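Local coordinates for protein kojibiose phosphorylase (Gut metagenome, PDB 6W0P) that is a carbohydrate-active enzyme of glycoside hydrolase family 65, combining an N-terminal beta-sandwich with a helical-barrel catalytic domain and a small C-terminal domain, at residues A[48-53]-A[104-109]; A[95-100]-A[168-173]; A[99-104]-A[128-133]. All blocks are in the same frame, centred on the assembly; numbering follows the deposited sequence.

Interaction 1: residues A[48-53]-A[104-109]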
loop_
_atom_site.group_PDB
_atom_site.type_symbol
_atom_site.label_atom_id
_atom_site.label_comp_id
_atom_site.label_asym_id
_atom_site.label_seq_id
_atom_site.Cartn_x
_atom_site.Cartn_y
_atom_site.Cartn_z
ATOM N N GLU A 48 30.650 -26.566 12.066
ATOM C CA GLU A 48 31.202 -27.209 10.845
ATOM C C GLU A 48 30.280 -26.901 9.669
ATOM O O GLU A 48 29.159 -26.446 9.917
ATOM C CB GLU A 48 31.358 -28.722 11.034
ATOM C CG GLU A 48 30.042 -29.500 11.083
ATOM C CD GLU A 48 29.282 -29.480 12.405
ATOM O OE1 GLU A 48 29.736 -28.794 13.329
ATOM O OE2 GLU A 48 28.233 -30.140 12.503
ATOM N N THR A 49 30.738 -27.168 8.445
ATOM C CA THR A 49 29.898 -27.129 7.212
ATOM C C THR A 49 28.591 -27.912 7.439
ATOM O O THR A 49 28.636 -29.044 7.928
ATOM C CB THR A 49 30.694 -27.659 6.013
ATOM O OG1 THR A 49 31.763 -26.739 5.795
ATOM C CG2 THR A 49 29.867 -27.814 4.756
ATOM N N TYR A 50 27.448 -27.315 7.118
ATOM C CA TYR A 50 26.144 -28.027 7.083
ATOM C C TYR A 50 25.416 -27.611 5.811
ATOM O O TYR A 50 25.220 -26.396 5.589
ATOM C CB TYR A 50 25.297 -27.771 8.333
ATOM C CG TYR A 50 23.972 -28.504 8.370
ATOM C CD1 TYR A 50 23.894 -29.855 8.669
ATOM C CD2 TYR A 50 22.781 -27.842 8.127
ATOM C CE1 TYR A 50 22.679 -30.521 8.736
ATOM C CE2 TYR A 50 21.560 -28.492 8.180
ATOM C CZ TYR A 50 21.503 -29.836 8.486
ATOM O OH TYR A 50 20.285 -30.465 8.543
ATOM N N SER A 51 25.077 -28.603 4.991
ATOM C CA SER A 51 24.549 -28.415 3.617
ATOM C C SER A 51 23.034 -28.685 3.621
ATOM O O SER A 51 22.444 -28.734 2.540
ATOM C CB SER A 51 25.294 -29.289 2.639
ATOM O OG SER A 51 25.011 -30.658 2.885
ATOM N N GLY A 52 22.433 -28.866 4.803
ATOM C CA GLY A 52 20.968 -28.898 4.974
ATOM C C GLY A 52 20.441 -27.480 5.071
ATOM O O GLY A 52 21.268 -26.555 4.974
ATOM N N LYS A 53 19.134 -27.301 5.263
ATOM C CA LYS A 53 18.528 -25.960 5.459
ATOM C C LYS A 53 19.027 -25.411 6.808
ATOM O O LYS A 53 18.948 -26.095 7.830
ATOM C CB LYS A 53 16.996 -25.995 5.287
ATOM C CG LYS A 53 16.172 -26.226 6.543
ATOM C CD LYS A 53 14.820 -26.926 6.318
ATOM C CE LYS A 53 14.333 -27.682 7.545
ATOM N NZ LYS A 53 15.295 -28.743 7.937
ATOM N N ASP A 104 30.076 -33.051 7.676
ATOM C CA ASP A 104 28.800 -32.369 7.344
ATOM C C ASP A 104 27.670 -33.334 7.704
ATOM O O ASP A 104 27.586 -34.398 7.032
ATOM C CB ASP A 104 28.754 -31.992 5.859
ATOM C CG ASP A 104 27.433 -31.363 5.438
ATOM O OD1 ASP A 104 26.590 -31.153 6.329
ATOM O OD2 ASP A 104 27.264 -31.089 4.227
ATOM N N LEU A 105 26.864 -33.021 8.723
ATOM C CA LEU A 105 25.900 -34.006 9.300
ATOM C C LEU A 105 24.725 -34.236 8.342
ATOM O O LEU A 105 24.008 -35.191 8.560
ATOM C CB LEU A 105 25.414 -33.537 10.671
ATOM C CG LEU A 105 26.465 -33.525 11.784
ATOM C CD1 LEU A 105 25.804 -33.251 13.132
ATOM C CD2 LEU A 105 27.253 -34.818 11.828
ATOM N N ASN A 106 24.547 -33.406 7.312
ATOM C CA ASN A 106 23.541 -33.626 6.234
ATOM C C ASN A 106 24.022 -34.725 5.265
ATOM O O ASN A 106 23.172 -35.271 4.568
ATOM C CB ASN A 106 23.230 -32.329 5.479
ATOM C CG ASN A 106 22.057 -32.444 4.521
ATOM O OD1 ASN A 106 20.946 -32.772 4.930
ATOM N ND2 ASN A 106 22.299 -32.179 3.242
ATOM N N LYS A 107 25.316 -35.060 5.244
ATOM C CA LYS A 107 25.906 -36.063 4.310
ATOM C C LYS A 107 26.489 -37.270 5.059
ATOM O O LYS A 107 26.232 -38.381 4.632
ATOM C CB LYS A 107 26.961 -35.396 3.420
ATOM C CG LYS A 107 26.381 -34.474 2.354
ATOM C CD LYS A 107 27.423 -33.809 1.468
ATOM C CE LYS A 107 26.808 -32.749 0.569
ATOM N NZ LYS A 107 27.803 -32.158 -0.363
ATOM N N VAL A 108 27.241 -37.078 6.136
ATOM C CA VAL A 108 28.111 -38.155 6.702
ATOM C C VAL A 108 27.279 -39.103 7.576
ATOM O O VAL A 108 26.108 -38.818 7.823
ATOM C CB VAL A 108 29.315 -37.560 7.461
ATOM C CG1 VAL A 108 30.150 -36.651 6.557
ATOM C CG2 VAL A 108 28.890 -36.832 8.733
ATOM N N LYS A 109 27.874 -40.226 7.986
ATOM C CA LYS A 109 27.276 -41.169 8.966
ATOM C C LYS A 109 27.737 -40.735 10.364
ATOM O O LYS A 109 28.946 -40.452 10.551
ATOM C CB LYS A 109 27.649 -42.626 8.658
ATOM C CG LYS A 109 26.719 -43.316 7.670
ATOM C CD LYS A 109 27.435 -44.173 6.651
ATOM C CE LYS A 109 26.578 -44.479 5.440
ATOM N NZ LYS A 109 27.222 -45.495 4.571
HETATM O O HOH W 1 27.113 -30.636 10.012
HETATM O O HOH W 2 20.430 -32.991 7.523
#

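Interaction 2: residues A[95-100]-A[168-173]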
loop_
_atom_site.group_PDB
_atom_site.type_symbol
_atom_site.label_atom_id
_atom_site.label_comp_id
_atom_site.label_asym_id
_atom_site.label_seq_id
_atom_site.Cartn_x
_atom_site.Cartn_y
_atom_site.Cartn_z
ATOM N N ARG A 95 35.959 -25.977 9.829
ATOM C CA ARG A 95 35.874 -27.096 8.868
ATOM C C ARG A 95 36.664 -28.263 9.444
ATOM O O ARG A 95 37.813 -28.061 9.914
ATOM C CB ARG A 95 36.353 -26.667 7.479
ATOM C CG ARG A 95 35.444 -25.622 6.856
ATOM C CD ARG A 95 35.929 -25.167 5.500
ATOM N NE ARG A 95 35.624 -26.137 4.470
ATOM C CZ ARG A 95 36.425 -26.454 3.446
ATOM N NH1 ARG A 95 37.631 -25.916 3.326
ATOM N NH2 ARG A 95 36.026 -27.352 2.561
ATOM N N ILE A 96 36.067 -29.448 9.395
ATOM C CA ILE A 96 36.761 -30.690 9.807
ATOM C C ILE A 96 36.811 -31.645 8.610
ATOM O O ILE A 96 35.766 -31.882 7.986
ATOM C CB ILE A 96 36.084 -31.278 11.052
ATOM C CG1 ILE A 96 36.116 -30.270 12.203
ATOM C CG2 ILE A 96 36.745 -32.595 11.425
ATOM C CD1 ILE A 96 35.397 -30.725 13.463
ATOM N N ILE A 97 38.022 -32.128 8.293
ATOM C CA ILE A 97 38.314 -33.084 7.180
ATOM C C ILE A 97 39.095 -34.272 7.752
ATOM O O ILE A 97 40.090 -34.052 8.449
ATOM C CB ILE A 97 39.061 -32.387 6.026
ATOM C CG1 ILE A 97 38.347 -31.106 5.588
ATOM C CG2 ILE A 97 39.283 -33.339 4.853
ATOM C CD1 ILE A 97 38.819 -29.872 6.320
ATOM N N HIS A 98 38.607 -35.477 7.477
ATOM C CA HIS A 98 39.283 -36.771 7.747
ATOM C C HIS A 98 39.517 -37.492 6.415
ATOM O O HIS A 98 38.528 -37.882 5.784
ATOM C CB HIS A 98 38.419 -37.626 8.670
ATOM C CG HIS A 98 39.009 -38.946 9.034
ATOM N ND1 HIS A 98 38.312 -40.131 8.877
ATOM C CD2 HIS A 98 40.203 -39.273 9.569
ATOM C CE1 HIS A 98 39.042 -41.124 9.335
ATOM N NE2 HIS A 98 40.211 -40.626 9.755
ATOM N N GLU A 99 40.764 -37.652 5.982
ATOM C CA GLU A 99 41.059 -38.449 4.760
ATOM C C GLU A 99 40.128 -37.993 3.628
ATOM O O GLU A 99 39.382 -38.826 3.031
ATOM C CB GLU A 99 40.868 -39.928 5.099
ATOM C CG GLU A 99 41.771 -40.374 6.227
ATOM C CD GLU A 99 41.548 -41.797 6.690
ATOM O OE1 GLU A 99 40.564 -42.421 6.241
ATOM O OE2 GLU A 99 42.366 -42.273 7.496
ATOM N N ASP A 100 40.111 -36.689 3.392
ATOM C CA ASP A 100 39.380 -36.035 2.266
ATOM C C ASP A 100 37.845 -36.100 2.414
ATOM O O ASP A 100 37.190 -35.463 1.560
ATOM C CB ASP A 100 39.858 -36.576 0.915
ATOM C CG ASP A 100 40.776 -35.580 0.226
ATOM O OD1 ASP A 100 41.969 -35.931 -0.014
ATOM O OD2 ASP A 100 40.303 -34.447 -0.033
ATOM N N LYS A 168 42.127 -32.772 9.791
ATOM C CA LYS A 168 42.399 -31.337 9.611
ATOM C C LYS A 168 41.274 -30.544 10.270
ATOM O O LYS A 168 40.113 -30.895 10.061
ATOM C CB LYS A 168 42.505 -30.999 8.127
ATOM C CG LYS A 168 43.239 -29.695 7.870
ATOM C CD LYS A 168 42.771 -28.940 6.647
ATOM C CE LYS A 168 43.421 -27.574 6.588
ATOM N NZ LYS A 168 43.296 -26.977 5.240
ATOM N N LEU A 169 41.623 -29.521 11.043
ATOM C CA LEU A 169 40.660 -28.575 11.648
ATOM C C LEU A 169 41.018 -27.182 11.154
ATOM O O LEU A 169 42.223 -26.839 11.222
ATOM C CB LEU A 169 40.754 -28.678 13.169
ATOM C CG LEU A 169 40.014 -27.610 13.968
ATOM C CD1 LEU A 169 38.504 -27.733 13.823
ATOM C CD2 LEU A 169 40.407 -27.705 15.416
ATOM N N GLU A 170 40.031 -26.465 10.609
ATOM C CA GLU A 170 40.131 -25.034 10.223
ATOM C C GLU A 170 39.220 -24.223 11.160
ATOM O O GLU A 170 38.048 -24.571 11.250
ATOM C CB GLU A 170 39.719 -24.831 8.765
ATOM C CG GLU A 170 40.554 -25.616 7.764
ATOM C CD GLU A 170 40.162 -25.456 6.297
ATOM O OE1 GLU A 170 39.172 -24.746 6.006
ATOM O OE2 GLU A 170 40.834 -26.053 5.442
ATOM N N LEU A 171 39.756 -23.201 11.829
ATOM C CA LEU A 171 38.971 -22.163 12.534
ATOM C C LEU A 171 38.870 -20.925 11.634
ATOM O O LEU A 171 39.928 -20.399 11.207
ATOM C CB LEU A 171 39.617 -21.814 13.881
ATOM C CG LEU A 171 39.937 -22.973 14.822
ATOM C CD1 LEU A 171 40.339 -22.427 16.178
ATOM C CD2 LEU A 171 38.766 -23.931 14.960
ATOM N N HIS A 172 37.637 -20.466 11.397
ATOM C CA HIS A 172 37.322 -19.311 10.520
ATOM C C HIS A 172 36.731 -18.151 11.332
ATOM O O HIS A 172 35.914 -18.407 12.249
ATOM C CB HIS A 172 36.344 -19.735 9.426
ATOM C CG HIS A 172 36.841 -20.772 8.478
ATOM N ND1 HIS A 172 36.608 -20.687 7.117
ATOM C CD2 HIS A 172 37.497 -21.932 8.676
ATOM C CE1 HIS A 172 37.108 -21.748 6.521
ATOM N NE2 HIS A 172 37.663 -22.521 7.453
ATOM N N LEU A 173 37.120 -16.920 10.994
ATOM C CA LEU A 173 36.260 -15.719 11.111
ATOM C C LEU A 173 35.814 -15.363 9.694
ATOM O O LEU A 173 36.694 -15.074 8.858
ATOM C CB LEU A 173 37.022 -14.555 11.751
ATOM C CG LEU A 173 37.787 -14.883 13.027
ATOM C CD1 LEU A 173 38.538 -13.654 13.499
ATOM C CD2 LEU A 173 36.857 -15.399 14.121
HETATM O O HOH W 3 38.642 -23.385 3.893
#

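Interaction 3: residues A[99-104]-A[128-133]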
loop_
_atom_site.group_PDB
_atom_site.type_symbol
_atom_site.label_atom_id
_atom_site.label_comp_id
_atom_site.label_asym_id
_atom_site.label_seq_id
_atom_site.Cartn_x
_atom_site.Cartn_y
_atom_site.Cartn_z
ATOM N N GLU A 99 40.764 -37.652 5.982
ATOM C CA GLU A 99 41.059 -38.449 4.760
ATOM C C GLU A 99 40.128 -37.993 3.628
ATOM O O GLU A 99 39.382 -38.826 3.031
ATOM C CB GLU A 99 40.868 -39.928 5.099
ATOM C CG GLU A 99 41.771 -40.374 6.227
ATOM C CD GLU A 99 41.548 -41.797 6.690
ATOM O OE1 GLU A 99 40.564 -42.421 6.241
ATOM O OE2 GLU A 99 42.366 -42.273 7.496
ATOM N N ASP A 100 40.111 -36.689 3.392
ATOM C CA ASP A 100 39.380 -36.035 2.266
ATOM C C ASP A 100 37.845 -36.100 2.414
ATOM O O ASP A 100 37.190 -35.463 1.560
ATOM C CB ASP A 100 39.858 -36.576 0.915
ATOM C CG ASP A 100 40.776 -35.580 0.226
ATOM O OD1 ASP A 100 41.969 -35.931 -0.014
ATOM O OD2 ASP A 100 40.303 -34.447 -0.033
ATOM N N GLU A 101 37.292 -36.762 3.452
ATOM C CA GLU A 101 35.845 -36.676 3.819
ATOM C C GLU A 101 35.648 -35.484 4.760
ATOM O O GLU A 101 36.321 -35.451 5.819
ATOM C CB GLU A 101 35.349 -37.969 4.467
ATOM C CG GLU A 101 33.909 -37.883 4.931
ATOM C CD GLU A 101 33.402 -39.094 5.697
ATOM O OE1 GLU A 101 32.257 -39.021 6.192
ATOM O OE2 GLU A 101 34.146 -40.101 5.803
ATOM N N GLU A 102 34.818 -34.516 4.362
ATOM C CA GLU A 102 34.523 -33.312 5.188
ATOM C C GLU A 102 33.365 -33.635 6.139
ATOM O O GLU A 102 32.355 -34.194 5.680
ATOM C CB GLU A 102 34.185 -32.061 4.374
ATOM C CG GLU A 102 34.160 -30.821 5.264
ATOM C CD GLU A 102 33.846 -29.482 4.615
ATOM O OE1 GLU A 102 33.746 -29.433 3.360
ATOM O OE2 GLU A 102 33.732 -28.479 5.365
ATOM N N LEU A 103 33.501 -33.275 7.409
ATOM C CA LEU A 103 32.382 -33.372 8.385
ATOM C C LEU A 103 31.233 -32.449 7.939
ATOM O O LEU A 103 31.435 -31.220 7.821
ATOM C CB LEU A 103 32.878 -33.021 9.790
ATOM C CG LEU A 103 31.841 -33.130 10.906
ATOM C CD1 LEU A 103 31.313 -34.546 11.056
ATOM C CD2 LEU A 103 32.436 -32.668 12.219
ATOM N N ASP A 104 30.076 -33.051 7.676
ATOM C CA ASP A 104 28.800 -32.369 7.344
ATOM C C ASP A 104 27.670 -33.334 7.704
ATOM O O ASP A 104 27.586 -34.398 7.032
ATOM C CB ASP A 104 28.754 -31.992 5.859
ATOM C CG ASP A 104 27.433 -31.363 5.438
ATOM O OD1 ASP A 104 26.590 -31.153 6.329
ATOM O OD2 ASP A 104 27.264 -31.089 4.227
ATOM N N PHE A 128 28.582 -35.661 19.103
ATOM C CA PHE A 128 28.173 -36.703 18.129
ATOM C C PHE A 128 29.393 -37.553 17.779
ATOM O O PHE A 128 30.547 -37.109 17.990
ATOM C CB PHE A 128 27.510 -36.055 16.911
ATOM C CG PHE A 128 28.337 -34.958 16.299
ATOM C CD1 PHE A 128 29.282 -35.243 15.338
ATOM C CD2 PHE A 128 28.196 -33.646 16.713
ATOM C CE1 PHE A 128 30.070 -34.239 14.803
ATOM C CE2 PHE A 128 28.983 -32.643 16.178
ATOM C CZ PHE A 128 29.930 -32.942 15.234
ATOM N N THR A 129 29.153 -38.772 17.301
ATOM C CA THR A 129 30.241 -39.663 16.834
ATOM C C THR A 129 30.186 -39.749 15.304
ATOM O O THR A 129 29.167 -40.188 14.751
ATOM C CB THR A 129 30.224 -41.008 17.561
ATOM O OG1 THR A 129 30.322 -40.727 18.964
ATOM C CG2 THR A 129 31.361 -41.902 17.118
ATOM N N TRP A 130 31.265 -39.305 14.669
ATOM C CA TRP A 130 31.487 -39.321 13.203
ATOM C C TRP A 130 32.027 -40.696 12.811
ATOM O O TRP A 130 33.135 -41.047 13.284
ATOM C CB TRP A 130 32.473 -38.210 12.843
ATOM C CG TRP A 130 32.661 -37.967 11.385
ATOM C CD1 TRP A 130 31.876 -38.383 10.347
ATOM C CD2 TRP A 130 33.709 -37.183 10.811
ATOM N NE1 TRP A 130 32.375 -37.917 9.162
ATOM C CE2 TRP A 130 33.497 -37.174 9.416
ATOM C CE3 TRP A 130 34.798 -36.489 11.343
ATOM C CZ2 TRP A 130 34.346 -36.495 8.545
ATOM C CZ3 TRP A 130 35.646 -35.829 10.479
ATOM C CH2 TRP A 130 35.419 -35.831 9.100
ATOM N N LEU A 131 31.255 -41.449 12.024
ATOM C CA LEU A 131 31.677 -42.736 11.426
ATOM C C LEU A 131 32.254 -42.418 10.042
ATOM O O LEU A 131 31.501 -42.261 9.093
ATOM C CB LEU A 131 30.486 -43.696 11.380
ATOM C CG LEU A 131 29.596 -43.710 12.627
ATOM C CD1 LEU A 131 28.536 -44.799 12.513
ATOM C CD2 LEU A 131 30.406 -43.899 13.902
ATOM N N THR A 132 33.571 -42.225 9.991
ATOM C CA THR A 132 34.337 -41.819 8.789
ATOM C C THR A 132 35.412 -42.875 8.515
ATOM O O THR A 132 36.362 -42.984 9.332
ATOM C CB THR A 132 34.930 -40.412 8.945
ATOM O OG1 THR A 132 35.935 -40.267 7.932
ATOM C CG2 THR A 132 35.488 -40.148 10.331
ATOM N N ASN A 133 35.239 -43.609 7.404
ATOM C CA ASN A 133 36.097 -44.729 6.929
ATOM C C ASN A 133 36.179 -45.781 8.034
ATOM O O ASN A 133 35.139 -46.426 8.312
ATOM C CB ASN A 133 37.443 -44.213 6.412
ATOM C CG ASN A 133 37.274 -43.421 5.136
ATOM O OD1 ASN A 133 36.297 -43.619 4.415
ATOM N ND2 ASN A 133 38.187 -42.507 4.866
#

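Interaction 1: residues A[48-53]-A[104-109]
An Asx turn at Asp104 is the joint on which Ser51 and Tyr50 rest where two irregular loops, 48-53 and 104-109, come together. The Asp104 side chain stands with CG anti to the backbone N (chi1 177°), which carries its carboxylate to the other loop. Asp104 OD1 closes the turn by accepting Asn106 N at 3.2 Å and also takes Ser51 N at 3.3 Å; Ser51 N comes on the syn side but tilted out of the carboxylate plane, Asn106 N from well above the other face. The second oxygen, Asp104 OD2, uses its syn lone pair for the Ser51 hydroxyl OG, 2.7 Å away. Serine suits this place because one short hydroxyl both gives and receives: Ser51 OG in turn accepts Asn106 ND2 at 3.1 Å, nearly in the plane of the amide. At the other end of that amide, Asn106 OD1 is joined through a water to Tyr50 OH, which probably fixes the rotation of the amide. The Tyr50 ring crosses the Asn106 side chain at about a right angle, with Tyr50 CE1 3.7 Å from Asn106 N. Gly52, having no side chain, can fold its N over one face of this ring. Another water ties Glu48 OE2 and Thr49 O, to which it donates, to Leu105 N, while Glu48 OE1 forms a salt bridge with Arg126. Here Asp104 also grips loop 48-53; with Lys107 N bonded back to Asp104 O at 3.0 Å, its Asx turn overlaps a type I beta turn.

Interaction 2: residues A[95-100]-A[168-173]
Arg95, Lys168 and Glu170 carry most of this contact between two antiparallel strands, and all three side chains rise from the same face of the sheet. Arg95 and Glu170 form a hydrogen-bonded pair: Arg95 N reaches Glu170 O at 2.9 Å and Glu170 N returns to Arg95 O at 2.8 Å. Their side chains then run alongside each other, pointing the same way. The salt bridge between Arg95 NH1 and Glu170 OE1 is weak at 3.3 Å, and a water that accepts from NH1 and donates to OE1 supplements it; the stronger partner of the guanidinium is Glu102, which makes a salt bridge with Arg95 NE. The bend of the arginine at chi3 (78°) turns the guanidinium so that Glu170 OE1 lies at its edge. Glutamate suits the centre because its two oxygens can serve different donors: Glu170 OE2 receives Lys168 NZ at 2.6 Å, and Glu170 OE1 takes His172 NE2 on its anti lone pair, close to the imidazole plane. This would probably favour the ionised carboxylate. The aliphatic part of Lys168 packs on Ile97. On the reverse face Ile96 CG1 meets Leu169 CD1 at 3.8 Å. A salt-bridge network on one face and aliphatic side chains on the other mark an amphipathic antiparallel beta sheet.

Interaction 3: residues A[99-104]-A[128-133]
The indole of Trp130 is sandwiched by methyl groups from both segments: Thr132 CG2 lies over the centre of one face, and Leu103 CD1 covers the opposite one. The leucine methyl makes a CH-pi contact, Leu103 CD1 lying 3.6 Å from the centroid of the five-membered ring of Trp130 and only 12° off its normal. Around the rim, Glu101 O sits in the ring plane beside Trp130 CH2, at 3.4 Å. The Phe128 ring is met differently, since Leu103 CD2 comes in its plane, at the edge, 3.8 Å from Phe128 CE1. The forked end of leucine thus serves two rings at once, one methyl over a face and the other against an edge.

Strand 101-102 is the border strand of a five-stranded antiparallel sheet, while strand 123-132 belongs to a larger antiparallel sheet; the side chains of Leu103, Trp130 and Phe128 fill the layer between them, as expected of the beta-sandwich in the galactose mutarotase-like clan.

The polar bonds lie toward the end of this layer. Glu101 is fully extended, CG anti to the backbone N (chi1 176°), and so its carboxylate reaches across to the other strand. There Glu101 OE1 receives Trp130 NE1 at 3.2 Å, giving the indole N-H an acceptor, and Glu101 OE2 receives the hydroxyl of Thr132 OG1 at 2.8 Å. Both donors stand above the carboxylate plane, which is turned 80° from the indole. Thr132 does double duty, because its OG1 also pairs with His98 ND1 while its CG2 lies over the ring. Farther out, Asn133 ND2 donates to Glu99 OE1 at 2.7 Å, a fairly straight bond with carboxylate and amide nearly coplanar; both residues are exposed, as befits polar side chains where the strand 123-132 gives way to a turn.

How the interactions relate
From the N terminus, segment 48-53 comes first and pairs with 104-109, so interaction 1 closes a loop of some fifty residues that contains strand 94-98. That strand opens interaction 2, whose loop runs on to strand 165-174, and interaction 3 starts from the same place but closes sooner, at 128-133, within the span of interaction 2. Interaction 1 crosses both others, because they begin inside its loop and end beyond it, interaction 3 sharing Asp104 with it. Interaction 2 is made inside the five-stranded sheet, interaction 3 joins that sheet to the larger one, and interaction 1 fastens the loop between strands 40-42 and 58-60 to the connection between them. Thr49 OG1 with Glu102 OE2 links interactions 1 and 3.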